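Long-range contacts in multisubunit Na+/H+ antiporter, A subunit (Anoxybacillus flavithermus, PDB 6Z16), which probably exchanges sodium ions for protons across the cell membrane, as the A subunit of a multisubunit Mrp antiporter of the CPA3 family: residues 37-48 with 57-68; 241-249 with 277-288. All blocks are in the same frame, centred on the assembly; numbering follows the deposited sequence.

Interaction 1 of 2, residues 37-48 with 57-68; sequences APFLLALLVPFF and VGWFVFPLPIAL. With PTY (phosphatidylethanolamine), chain R.
F48 and F60 lie face to face, ring centroids 4.4 Å apart and planes only 13° from parallel, in the one aromatic stack between 37-48 and 57-68. The overlap includes the start of the second side chain: CB of F60 sits over the F48 face, 3.8 Å from the ring centroid in a CH-pi contact, while CG2 of V57 comes up to the same ring at its edge. F48 is poorly ordered, so the fine detail of this stack is less certain than its overall form. At its far end the F60 ring meets L41, whose CD1 lies 3.6 Å from F60 CE2. With CG of L41 anti to the backbone N (chi1 -166°), the fork points across the interface, and its other branch, CD2, meets L64 CD2 tip to tip at 3.7 Å. Without the F60 ring, as with an alanine here, the F48 face is likely to lose its stacking partner and L41 CD1 the ring it packs on. Beyond this, L64 CD1 approaches A37 CB at 4.1 Å, its CD2 packs on P38 CA at 3.8 Å, and L68 CD1 adds to the ring of P38. V45 and V61 touch more loosely, CG2 to CG2 at 4.4 Å. The two legs run nearly antiparallel, as a helical hairpin whose second leg is interrupted around F62. P46, which has no N-H to give, lies where the first helix kinks. Elsewhere on that helix, F39, L43, P46 and F47 meet a phosphatidylethanolamine, with lipid O30 over one face of the F47 ring, while L41 also packs on L144 of helix 136-155. No hydrogen bond or charge crosses between the legs: apolar and aromatic contact alone joins them, as suits a hairpin bordered by lipid.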
loop_
_atom_site.group_PDB
_atom_site.type_symbol
_atom_site.label_atom_id
_atom_site.label_comp_id
_atom_site.label_asym_id
_atom_site.label_seq_id
_atom_site.Cartn_x
_atom_site.Cartn_y
_atom_site.Cartn_z
ATOM N N ALA A 37 88.223 -9.919 40.312
ATOM C CA ALA A 37 88.067 -9.825 41.761
ATOM C C ALA A 37 88.009 -8.398 42.328
ATOM O O ALA A 37 87.232 -8.185 43.274
ATOM C CB ALA A 37 89.176 -10.619 42.461
ATOM N N PRO A 38 88.784 -7.399 41.844
ATOM C CA PRO A 38 88.562 -6.036 42.362
ATOM C C PRO A 38 87.203 -5.449 42.025
ATOM O O PRO A 38 86.686 -4.646 42.807
ATOM C CB PRO A 38 89.692 -5.225 41.718
ATOM C CG PRO A 38 90.730 -6.180 41.460
ATOM C CD PRO A 38 90.036 -7.419 41.052
ATOM N N PHE A 39 86.582 -5.857 40.920
ATOM C CA PHE A 39 85.251 -5.348 40.608
ATOM C C PHE A 39 84.203 -5.907 41.566
ATOM O O PHE A 39 83.327 -5.170 42.036
ATOM C CB PHE A 39 84.892 -5.684 39.167
ATOM C CG PHE A 39 85.814 -5.081 38.158
ATOM C CD1 PHE A 39 85.805 -3.719 37.929
ATOM C CD2 PHE A 39 86.654 -5.879 37.401
ATOM C CE1 PHE A 39 86.640 -3.157 36.992
ATOM C CE2 PHE A 39 87.489 -5.320 36.454
ATOM C CZ PHE A 39 87.481 -3.959 36.253
ATOM N N LEU A 40 84.295 -7.203 41.886
ATOM C CA LEU A 40 83.367 -7.811 42.832
ATOM C C LEU A 40 83.565 -7.252 44.230
ATOM O O LEU A 40 82.590 -7.004 44.957
ATOM C CB LEU A 40 83.546 -9.326 42.844
ATOM C CG LEU A 40 83.227 -10.061 41.545
ATOM C CD1 LEU A 40 83.545 -11.541 41.676
ATOM C CD2 LEU A 40 81.781 -9.849 41.173
ATOM N N LEU A 41 84.815 -7.014 44.618
ATOM C CA LEU A 41 85.025 -6.410 45.924
ATOM C C LEU A 41 84.581 -4.947 45.934
ATOM O O LEU A 41 84.132 -4.450 46.970
ATOM C CB LEU A 41 86.486 -6.556 46.343
ATOM C CG LEU A 41 86.735 -6.274 47.823
ATOM C CD1 LEU A 41 86.052 -7.348 48.633
ATOM C CD2 LEU A 41 88.200 -6.198 48.171
ATOM N N ALA A 42 84.622 -4.270 44.781
ATOM C CA ALA A 42 84.082 -2.918 44.687
ATOM C C ALA A 42 82.564 -2.900 44.790
ATOM O O ALA A 42 81.993 -1.915 45.270
ATOM C CB ALA A 42 84.524 -2.267 43.379
ATOM N N LEU A 43 81.895 -3.954 44.307
ATOM C CA LEU A 43 80.482 -4.146 44.637
ATOM C C LEU A 43 80.277 -4.303 46.138
ATOM O O LEU A 43 79.363 -3.705 46.714
ATOM C CB LEU A 43 79.904 -5.366 43.919
ATOM C CG LEU A 43 79.191 -5.283 42.568
ATOM C CD1 LEU A 43 80.123 -5.008 41.432
ATOM C CD2 LEU A 43 78.446 -6.574 42.308
ATOM N N LEU A 44 81.117 -5.108 46.785
ATOM C CA LEU A 44 80.900 -5.433 48.191
ATOM C C LEU A 44 81.370 -4.358 49.170
ATOM O O LEU A 44 81.134 -4.522 50.370
ATOM C CB LEU A 44 81.599 -6.748 48.535
ATOM C CG LEU A 44 81.065 -7.987 47.822
ATOM C CD1 LEU A 44 81.927 -9.197 48.135
ATOM C CD2 LEU A 44 79.629 -8.233 48.219
ATOM N N VAL A 45 82.058 -3.305 48.706
ATOM C CA VAL A 45 82.574 -2.274 49.630
ATOM C C VAL A 45 81.501 -1.542 50.446
ATOM O O VAL A 45 81.643 -1.486 51.679
ATOM C CB VAL A 45 83.523 -1.317 48.891
ATOM C CG1 VAL A 45 83.693 -0.017 49.648
ATOM C CG2 VAL A 45 84.889 -1.925 48.791
ATOM N N PRO A 46 80.437 -0.950 49.854
ATOM C CA PRO A 46 79.538 -0.127 50.697
ATOM C C PRO A 46 78.709 -0.932 51.693
ATOM O O PRO A 46 78.295 -0.373 52.721
ATOM C CB PRO A 46 78.639 0.583 49.678
ATOM C CG PRO A 46 79.327 0.453 48.387
ATOM C CD PRO A 46 79.987 -0.871 48.447
ATOM N N PHE A 47 78.485 -2.222 51.413
ATOM C CA PHE A 47 77.911 -3.167 52.369
ATOM C C PHE A 47 78.717 -3.189 53.665
ATOM O O PHE A 47 78.192 -2.919 54.753
ATOM C CB PHE A 47 77.891 -4.563 51.740
ATOM C CG PHE A 47 76.961 -4.708 50.559
ATOM C CD1 PHE A 47 75.656 -5.132 50.730
ATOM C CD2 PHE A 47 77.397 -4.411 49.278
ATOM C CE1 PHE A 47 74.813 -5.280 49.638
ATOM C CE2 PHE A 47 76.559 -4.541 48.192
ATOM C CZ PHE A 47 75.267 -4.974 48.371
ATOM N N PHE A 48 80.016 -3.473 53.545
ATOM C CA PHE A 48 80.912 -3.487 54.692
ATOM C C PHE A 48 81.091 -2.093 55.276
ATOM O O PHE A 48 81.402 -1.952 56.464
ATOM C CB PHE A 48 82.272 -4.050 54.270
ATOM C CG PHE A 48 83.220 -4.306 55.416
ATOM C CD1 PHE A 48 83.157 -5.495 56.124
ATOM C CD2 PHE A 48 84.166 -3.355 55.797
ATOM C CE1 PHE A 48 84.031 -5.744 57.181
ATOM C CE2 PHE A 48 85.029 -3.585 56.877
ATOM C CZ PHE A 48 84.968 -4.785 57.557
ATOM N N VAL A 57 87.236 0.877 56.857
ATOM C CA VAL A 57 86.873 0.043 55.711
ATOM C C VAL A 57 88.094 -0.350 54.881
ATOM O O VAL A 57 88.118 -1.431 54.274
ATOM C CB VAL A 57 85.790 0.777 54.882
ATOM C CG1 VAL A 57 86.303 2.103 54.350
ATOM C CG2 VAL A 57 85.249 -0.088 53.750
ATOM N N GLY A 58 89.157 0.463 54.926
ATOM C CA GLY A 58 90.340 0.201 54.125
ATOM C C GLY A 58 91.073 -1.068 54.500
ATOM O O GLY A 58 91.713 -1.686 53.642
ATOM N N TRP A 59 90.963 -1.491 55.768
ATOM C CA TRP A 59 91.527 -2.772 56.182
ATOM C C TRP A 59 90.889 -3.923 55.422
ATOM O O TRP A 59 91.586 -4.843 54.983
ATOM C CB TRP A 59 91.362 -2.987 57.686
ATOM C CG TRP A 59 92.160 -2.058 58.526
ATOM C CD1 TRP A 59 91.689 -1.047 59.299
ATOM C CD2 TRP A 59 93.584 -2.020 58.634
ATOM N NE1 TRP A 59 92.730 -0.398 59.913
ATOM C CE2 TRP A 59 93.906 -0.972 59.512
ATOM C CE3 TRP A 59 94.618 -2.774 58.076
ATOM C CZ2 TRP A 59 95.216 -0.662 59.849
ATOM C CZ3 TRP A 59 95.917 -2.466 58.410
ATOM C CH2 TRP A 59 96.206 -1.419 59.289
ATOM N N PHE A 60 89.576 -3.848 55.194
ATOM C CA PHE A 60 88.905 -4.869 54.400
ATOM C C PHE A 60 89.324 -4.801 52.942
ATOM O O PHE A 60 89.277 -5.813 52.234
ATOM C CB PHE A 60 87.394 -4.715 54.534
ATOM C CG PHE A 60 86.600 -5.758 53.805
ATOM C CD1 PHE A 60 86.547 -7.060 54.275
ATOM C CD2 PHE A 60 85.878 -5.429 52.666
ATOM C CE1 PHE A 60 85.809 -8.022 53.612
ATOM C CE2 PHE A 60 85.136 -6.385 51.998
ATOM C CZ PHE A 60 85.102 -7.683 52.472
ATOM N N VAL A 61 89.762 -3.630 52.480
ATOM C CA VAL A 61 90.259 -3.540 51.116
ATOM C C VAL A 61 91.699 -4.035 51.056
ATOM O O VAL A 61 92.162 -4.460 49.991
ATOM C CB VAL A 61 90.087 -2.089 50.628
ATOM C CG1 VAL A 61 90.377 -1.945 49.142
ATOM C CG2 VAL A 61 88.691 -1.598 50.948
ATOM N N PHE A 62 92.378 -4.076 52.204
ATOM C CA PHE A 62 93.818 -4.334 52.232
ATOM C C PHE A 62 94.296 -5.712 51.751
ATOM O O PHE A 62 95.337 -5.740 51.071
ATOM C CB PHE A 62 94.343 -4.054 53.646
ATOM C CG PHE A 62 95.823 -4.242 53.788
ATOM C CD1 PHE A 62 96.705 -3.351 53.204
ATOM C CD2 PHE A 62 96.332 -5.298 54.521
ATOM C CE1 PHE A 62 98.068 -3.519 53.336
ATOM C CE2 PHE A 62 97.693 -5.471 54.657
ATOM C CZ PHE A 62 98.560 -4.580 54.064
ATOM N N PRO A 63 93.662 -6.862 52.059
ATOM C CA PRO A 63 94.308 -8.131 51.675
ATOM C C PRO A 63 94.304 -8.424 50.188
ATOM O O PRO A 63 95.284 -9.008 49.701
ATOM C CB PRO A 63 93.501 -9.186 52.439
ATOM C CG PRO A 63 92.868 -8.477 53.510
ATOM C CD PRO A 63 92.523 -7.159 52.946
ATOM N N LEU A 64 93.245 -8.033 49.464
ATOM C CA LEU A 64 93.077 -8.392 48.052
ATOM C C LEU A 64 94.250 -8.012 47.146
ATOM O O LEU A 64 94.753 -8.915 46.456
ATOM C CB LEU A 64 91.755 -7.827 47.509
ATOM C CG LEU A 64 91.549 -8.127 46.021
ATOM C CD1 LEU A 64 91.361 -9.616 45.778
ATOM C CD2 LEU A 64 90.415 -7.325 45.425
ATOM N N PRO A 65 94.776 -6.757 47.132
ATOM C CA PRO A 65 95.991 -6.516 46.333
ATOM C C PRO A 65 97.172 -7.336 46.801
ATOM O O PRO A 65 97.889 -7.889 45.951
ATOM C CB PRO A 65 96.250 -5.016 46.522
ATOM C CG PRO A 65 94.989 -4.457 46.950
ATOM C CD PRO A 65 94.384 -5.497 47.802
ATOM N N ILE A 66 97.311 -7.484 48.133
ATOM C CA ILE A 66 98.283 -8.394 48.742
ATOM C C ILE A 66 98.176 -9.772 48.123
ATOM O O ILE A 66 99.161 -10.300 47.588
ATOM C CB ILE A 66 98.079 -8.461 50.266
ATOM C CG1 ILE A 66 98.471 -7.149 50.930
ATOM C CG2 ILE A 66 98.873 -9.613 50.857
ATOM C CD1 ILE A 66 99.947 -6.874 50.857
ATOM N N ALA A 67 96.944 -10.298 48.063
ATOM C CA ALA A 67 96.715 -11.627 47.512
ATOM C C ALA A 67 97.111 -11.673 46.049
ATOM O O ALA A 67 97.889 -12.548 45.638
ATOM C CB ALA A 67 95.252 -12.022 47.690
ATOM N N LEU A 68 96.704 -10.641 45.293
ATOM C CA LEU A 68 97.042 -10.561 43.878
ATOM C C LEU A 68 98.542 -10.465 43.696
ATOM O O LEU A 68 99.114 -11.184 42.864
ATOM C CB LEU A 68 96.344 -9.365 43.235
ATOM C CG LEU A 68 94.831 -9.462 43.067
ATOM C CD1 LEU A 68 94.269 -8.136 42.620
ATOM C CD2 LEU A 68 94.508 -10.536 42.052
HETATM C C1 PTY R . 75.319 -0.657 50.685
HETATM C C2 PTY R . 77.401 6.066 52.685
HETATM C C3 PTY R . 77.072 5.189 51.456
HETATM O O4 PTY R . 74.253 -1.193 51.503
HETATM C C5 PTY R . 73.826 1.360 50.502
HETATM C C6 PTY R . 74.873 0.506 49.838
HETATM O O7 PTY R . 74.393 0.005 48.549
HETATM C C8 PTY R . 75.157 0.277 47.480
HETATM O O10 PTY R . 76.135 0.972 47.525
HETATM C C11 PTY R . 74.631 -0.398 46.244
HETATM C C12 PTY R . 75.692 -1.095 45.395
HETATM C C13 PTY R . 76.499 -0.146 44.518
HETATM C C14 PTY R . 77.638 -0.802 43.755
HETATM C C15 PTY R . 78.620 0.200 43.172
HETATM C C16 PTY R . 79.884 -0.404 42.575
HETATM C C17 PTY R . 79.746 -0.899 41.146
HETATM C C18 PTY R . 81.042 -1.450 40.579
HETATM C C19 PTY R . 80.911 -2.082 39.203
HETATM C C20 PTY R . 82.004 -3.094 38.917
HETATM C C21 PTY R . 81.845 -3.851 37.615
HETATM C C22 PTY R . 82.356 -3.116 36.389
HETATM C C23 PTY R . 82.299 -3.965 35.133
HETATM C C24 PTY R . 82.993 -3.360 33.931
HETATM C C25 PTY R . 82.944 -4.258 32.708
HETATM C C26 PTY R . 83.512 -5.648 32.943
HETATM C C27 PTY R . 83.060 -6.670 31.915
HETATM C C28 PTY R . 81.556 -6.865 31.870
HETATM C C29 PTY R . 81.113 -7.884 30.845
HETATM C C30 PTY R . 73.492 -2.161 50.984
HETATM C C31 PTY R . 72.693 -2.858 52.048
HETATM O O30 PTY R . 73.464 -2.442 49.816
HETATM C C32 PTY R . 73.557 -3.438 53.162
HETATM C C33 PTY R . 72.815 -4.400 54.078
HETATM C C34 PTY R . 72.568 -5.756 53.448
HETATM P P1 PTY R . 74.915 3.817 50.668
HETATM O O11 PTY R . 75.856 4.468 51.777
HETATM O O12 PTY R . 73.644 4.661 50.615
HETATM O O13 PTY R . 75.619 3.674 49.380
HETATM O O14 PTY R . 74.496 2.379 51.275
HETATM N N1 PTY R . 78.136 7.261 52.256
#

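Interaction 2 of 2, residues 241-249 with 277-288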
loop_
_atom_site.group_PDB
_atom_site.type_symbol
_atom_site.label_atom_id
_atom_site.label_comp_id
_atom_site.label_asym_id
_atom_site.label_seq_id
_atom_site.Cartn_x
_atom_site.Cartn_y
_atom_site.Cartn_z
ATOM N N ILE A 241 96.991 5.145 16.994
ATOM C CA ILE A 241 97.458 4.441 18.191
ATOM C C ILE A 241 98.526 5.253 18.906
ATOM O O ILE A 241 98.495 5.411 20.135
ATOM C CB ILE A 241 97.985 3.042 17.818
ATOM C CG1 ILE A 241 96.857 2.098 17.426
ATOM C CG2 ILE A 241 98.795 2.431 18.942
ATOM C CD1 ILE A 241 97.360 0.797 16.852
ATOM N N LEU A 242 99.451 5.829 18.139
ATOM C CA LEU A 242 100.544 6.594 18.710
ATOM C C LEU A 242 100.049 7.888 19.334
ATOM O O LEU A 242 100.569 8.323 20.367
ATOM C CB LEU A 242 101.554 6.850 17.602
ATOM C CG LEU A 242 102.941 7.286 17.978
ATOM C CD1 LEU A 242 103.458 6.230 18.892
ATOM C CD2 LEU A 242 103.781 7.362 16.729
ATOM N N PHE A 243 98.999 8.461 18.755
ATOM C CA PHE A 243 98.379 9.666 19.281
ATOM C C PHE A 243 97.723 9.397 20.630
ATOM O O PHE A 243 97.892 10.167 21.583
ATOM C CB PHE A 243 97.345 10.152 18.269
ATOM C CG PHE A 243 96.893 11.556 18.481
ATOM C CD1 PHE A 243 97.584 12.610 17.901
ATOM C CD2 PHE A 243 95.801 11.825 19.277
ATOM C CE1 PHE A 243 97.170 13.900 18.088
ATOM C CE2 PHE A 243 95.395 13.105 19.481
ATOM C CZ PHE A 243 96.071 14.148 18.877
ATOM N N GLY A 244 96.985 8.290 20.731
ATOM C CA GLY A 244 96.346 7.959 21.997
ATOM C C GLY A 244 97.331 7.577 23.085
ATOM O O GLY A 244 97.154 7.942 24.257
ATOM N N ALA A 245 98.395 6.860 22.709
ATOM C CA ALA A 245 99.421 6.481 23.670
ATOM C C ALA A 245 100.218 7.684 24.144
ATOM O O ALA A 245 100.644 7.717 25.301
ATOM C CB ALA A 245 100.347 5.434 23.061
ATOM N N PHE A 246 100.425 8.684 23.282
ATOM C CA PHE A 246 101.062 9.913 23.742
ATOM C C PHE A 246 100.115 10.739 24.588
ATOM O O PHE A 246 100.561 11.536 25.417
ATOM C CB PHE A 246 101.544 10.749 22.562
ATOM C CG PHE A 246 102.710 10.165 21.835
ATOM C CD1 PHE A 246 103.493 9.179 22.409
ATOM C CD2 PHE A 246 103.018 10.606 20.564
ATOM C CE1 PHE A 246 104.559 8.647 21.723
ATOM C CE2 PHE A 246 104.081 10.080 19.880
ATOM C CZ PHE A 246 104.853 9.097 20.462
ATOM N N THR A 247 98.813 10.575 24.380
ATOM C CA THR A 247 97.856 11.352 25.149
ATOM C C THR A 247 97.747 10.834 26.577
ATOM O O THR A 247 97.607 11.622 27.520
ATOM C CB THR A 247 96.498 11.306 24.463
ATOM O OG1 THR A 247 96.660 11.570 23.064
ATOM C CG2 THR A 247 95.615 12.365 25.038
ATOM N N LYS A 248 97.822 9.511 26.755
ATOM C CA LYS A 248 97.653 8.936 28.089
ATOM C C LYS A 248 98.846 9.224 28.995
ATOM O O LYS A 248 98.675 9.643 30.145
ATOM C CB LYS A 248 97.420 7.434 27.986
ATOM C CG LYS A 248 97.306 6.731 29.323
ATOM C CD LYS A 248 96.132 7.216 30.165
ATOM C CE LYS A 248 94.801 6.717 29.648
ATOM N NZ LYS A 248 93.699 7.122 30.554
ATOM N N SER A 249 100.061 9.008 28.498
ATOM C CA SER A 249 101.260 9.093 29.319
ATOM C C SER A 249 101.807 10.511 29.462
ATOM O O SER A 249 102.976 10.647 29.835
ATOM C CB SER A 249 102.344 8.175 28.757
ATOM O OG SER A 249 102.796 8.640 27.503
ATOM N N MET A 277 98.592 4.927 35.864
ATOM C CA MET A 277 97.875 5.431 34.697
ATOM C C MET A 277 98.805 6.114 33.711
ATOM O O MET A 277 98.710 5.881 32.501
ATOM C CB MET A 277 96.759 6.379 35.116
ATOM C CG MET A 277 96.004 6.933 33.931
ATOM S SD MET A 277 94.654 7.988 34.410
ATOM C CE MET A 277 95.554 9.300 35.213
ATOM N N VAL A 278 99.752 6.907 34.211
ATOM C CA VAL A 278 100.688 7.611 33.349
ATOM C C VAL A 278 101.703 6.698 32.676
ATOM O O VAL A 278 102.522 7.185 31.897
ATOM C CB VAL A 278 101.414 8.696 34.161
ATOM C CG1 VAL A 278 100.415 9.684 34.727
ATOM C CG2 VAL A 278 102.228 8.061 35.261
ATOM N N LYS A 279 101.682 5.396 32.955
ATOM C CA LYS A 279 102.519 4.418 32.276
ATOM C C LYS A 279 101.730 3.513 31.344
ATOM O O LYS A 279 102.292 2.555 30.805
ATOM C CB LYS A 279 103.274 3.583 33.305
ATOM C CG LYS A 279 104.322 4.385 34.036
ATOM C CD LYS A 279 105.001 3.590 35.121
ATOM C CE LYS A 279 106.158 4.375 35.701
ATOM N NZ LYS A 279 105.692 5.620 36.342
ATOM N N ALA A 280 100.445 3.801 31.128
ATOM C CA ALA A 280 99.636 2.955 30.257
ATOM C C ALA A 280 99.997 3.160 28.793
ATOM O O ALA A 280 100.066 2.192 28.023
ATOM C CB ALA A 280 98.154 3.231 30.491
ATOM N N GLY A 281 100.227 4.412 28.389
ATOM C CA GLY A 281 100.719 4.669 27.048
ATOM C C GLY A 281 102.103 4.105 26.820
ATOM O O GLY A 281 102.411 3.639 25.717
ATOM N N ILE A 282 102.939 4.123 27.863
ATOM C CA ILE A 282 104.235 3.454 27.837
ATOM C C ILE A 282 104.061 1.966 27.579
ATOM O O ILE A 282 104.784 1.375 26.764
ATOM C CB ILE A 282 104.985 3.712 29.155
ATOM C CG1 ILE A 282 105.175 5.208 29.396
ATOM C CG2 ILE A 282 106.322 3.013 29.158
ATOM C CD1 ILE A 282 106.053 5.876 28.397
ATOM N N TYR A 283 103.077 1.342 28.242
ATOM C CA TYR A 283 102.817 -0.077 28.014
ATOM C C TYR A 283 102.340 -0.344 26.594
ATOM O O TYR A 283 102.715 -1.353 25.998
ATOM C CB TYR A 283 101.790 -0.628 29.005
ATOM C CG TYR A 283 101.459 -2.083 28.716
ATOM C CD1 TYR A 283 102.380 -3.084 28.986
ATOM C CD2 TYR A 283 100.244 -2.449 28.141
ATOM C CE1 TYR A 283 102.102 -4.406 28.706
ATOM C CE2 TYR A 283 99.964 -3.768 27.854
ATOM C CZ TYR A 283 100.894 -4.740 28.143
ATOM O OH TYR A 283 100.614 -6.055 27.871
ATOM N N VAL A 284 101.508 0.540 26.039
ATOM C CA VAL A 284 100.981 0.306 24.693
ATOM C C VAL A 284 102.084 0.439 23.648
ATOM O O VAL A 284 102.179 -0.380 22.721
ATOM C CB VAL A 284 99.797 1.248 24.413
ATOM C CG1 VAL A 284 99.335 1.130 22.975
ATOM C CG2 VAL A 284 98.662 0.900 25.320
ATOM N N ILE A 285 102.956 1.440 23.807
ATOM C CA ILE A 285 104.091 1.612 22.900
ATOM C C ILE A 285 105.037 0.420 22.993
ATOM O O ILE A 285 105.445 -0.151 21.973
ATOM C CB ILE A 285 104.814 2.936 23.197
ATOM C CG1 ILE A 285 103.905 4.117 22.880
ATOM C CG2 ILE A 285 106.081 3.050 22.390
ATOM C CD1 ILE A 285 104.403 5.420 23.423
ATOM N N ALA A 286 105.348 -0.015 24.220
ATOM C CA ALA A 286 106.243 -1.152 24.399
ATOM C C ALA A 286 105.597 -2.461 23.975
ATOM O O ALA A 286 106.299 -3.409 23.618
ATOM C CB ALA A 286 106.687 -1.238 25.855
ATOM N N ARG A 287 104.271 -2.529 23.994
ATOM C CA ARG A 287 103.553 -3.737 23.626
ATOM C C ARG A 287 103.460 -3.882 22.114
ATOM O O ARG A 287 103.543 -4.997 21.587
ATOM C CB ARG A 287 102.160 -3.698 24.259
ATOM C CG ARG A 287 101.236 -4.864 23.957
ATOM C CD ARG A 287 101.621 -6.119 24.709
ATOM N NE ARG A 287 102.540 -6.964 23.959
ATOM C CZ ARG A 287 103.171 -8.011 24.475
ATOM N NH1 ARG A 287 102.986 -8.335 25.745
ATOM N NH2 ARG A 287 103.992 -8.728 23.721
ATOM N N LEU A 288 103.297 -2.768 21.404
ATOM C CA LEU A 288 103.123 -2.793 19.959
ATOM C C LEU A 288 104.398 -2.474 19.193
ATOM O O LEU A 288 104.351 -2.407 17.963
ATOM C CB LEU A 288 102.017 -1.819 19.552
ATOM C CG LEU A 288 100.636 -2.213 20.067
ATOM C CD1 LEU A 288 99.632 -1.143 19.751
ATOM C CD2 LEU A 288 100.215 -3.535 19.472
#
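A245 and G281 mark the close crossing of helix 234-248 with helix 280-292 in the core of the antiporter-type membrane domain, at the point where the first helix breaks off. The axes of the two short helical segments approach to 7.7 Å, with N-to-C directions 147° apart. The lack of a side chain at G281 suits this close approach: its CA gives a C-H to A245 O at 3.5 Å, and a CB there would probably run into that carbonyl. The same oxygen accepts a hydrogen bond from S249 OG (3.2 Å), in the carbonyl plane, which supplements a weak backbone bond from S249 N at the end of the helix; Q251 NE2 is a further partner of S249 OG. A245 CB packs on I285 CG1 at 3.8 Å, and I285 CD1 reaches CE1 of F246. Toward the start of the first segment, I241 CG2 meets L288 CD1 at 3.8 Å. Near the helix break the K248 chain, bent at chi2 and chi3, crosses M277 at about a right angle; its CG lies 3.8 Å from A280 CB. K248 probably corresponds to the conserved lysine that complex I relatives carry at this break, thought to take part in proton transfer. Its carbons pack against M277 and A280 while W166 receives the amine in a cation-pi contact, accommodating a buried lysine in a largely apolar seam.

How the interactions relate
Following the chain from its N terminus, interaction 1 closes first, folding helix 37-51 back against helices 57-61 and 63-72 across a short connection of eight residues. The chain then builds several long membrane helices, among them 105-128, 136-155, 159-177 and 184-214, before interaction 2 closes a longer loop of 27 residues that includes helix 266-276. The two contacts follow in series and neither nest nor cross. The centres of interactions 1 and 2 are about 28 Å apart. Their nearest atoms are about 14 Å apart, so they do not touch. Interaction 1 ties together a lipid-bordered N-terminal hairpin; interaction 2 joins two helices in the buried interior, with helix 159-177 beside it.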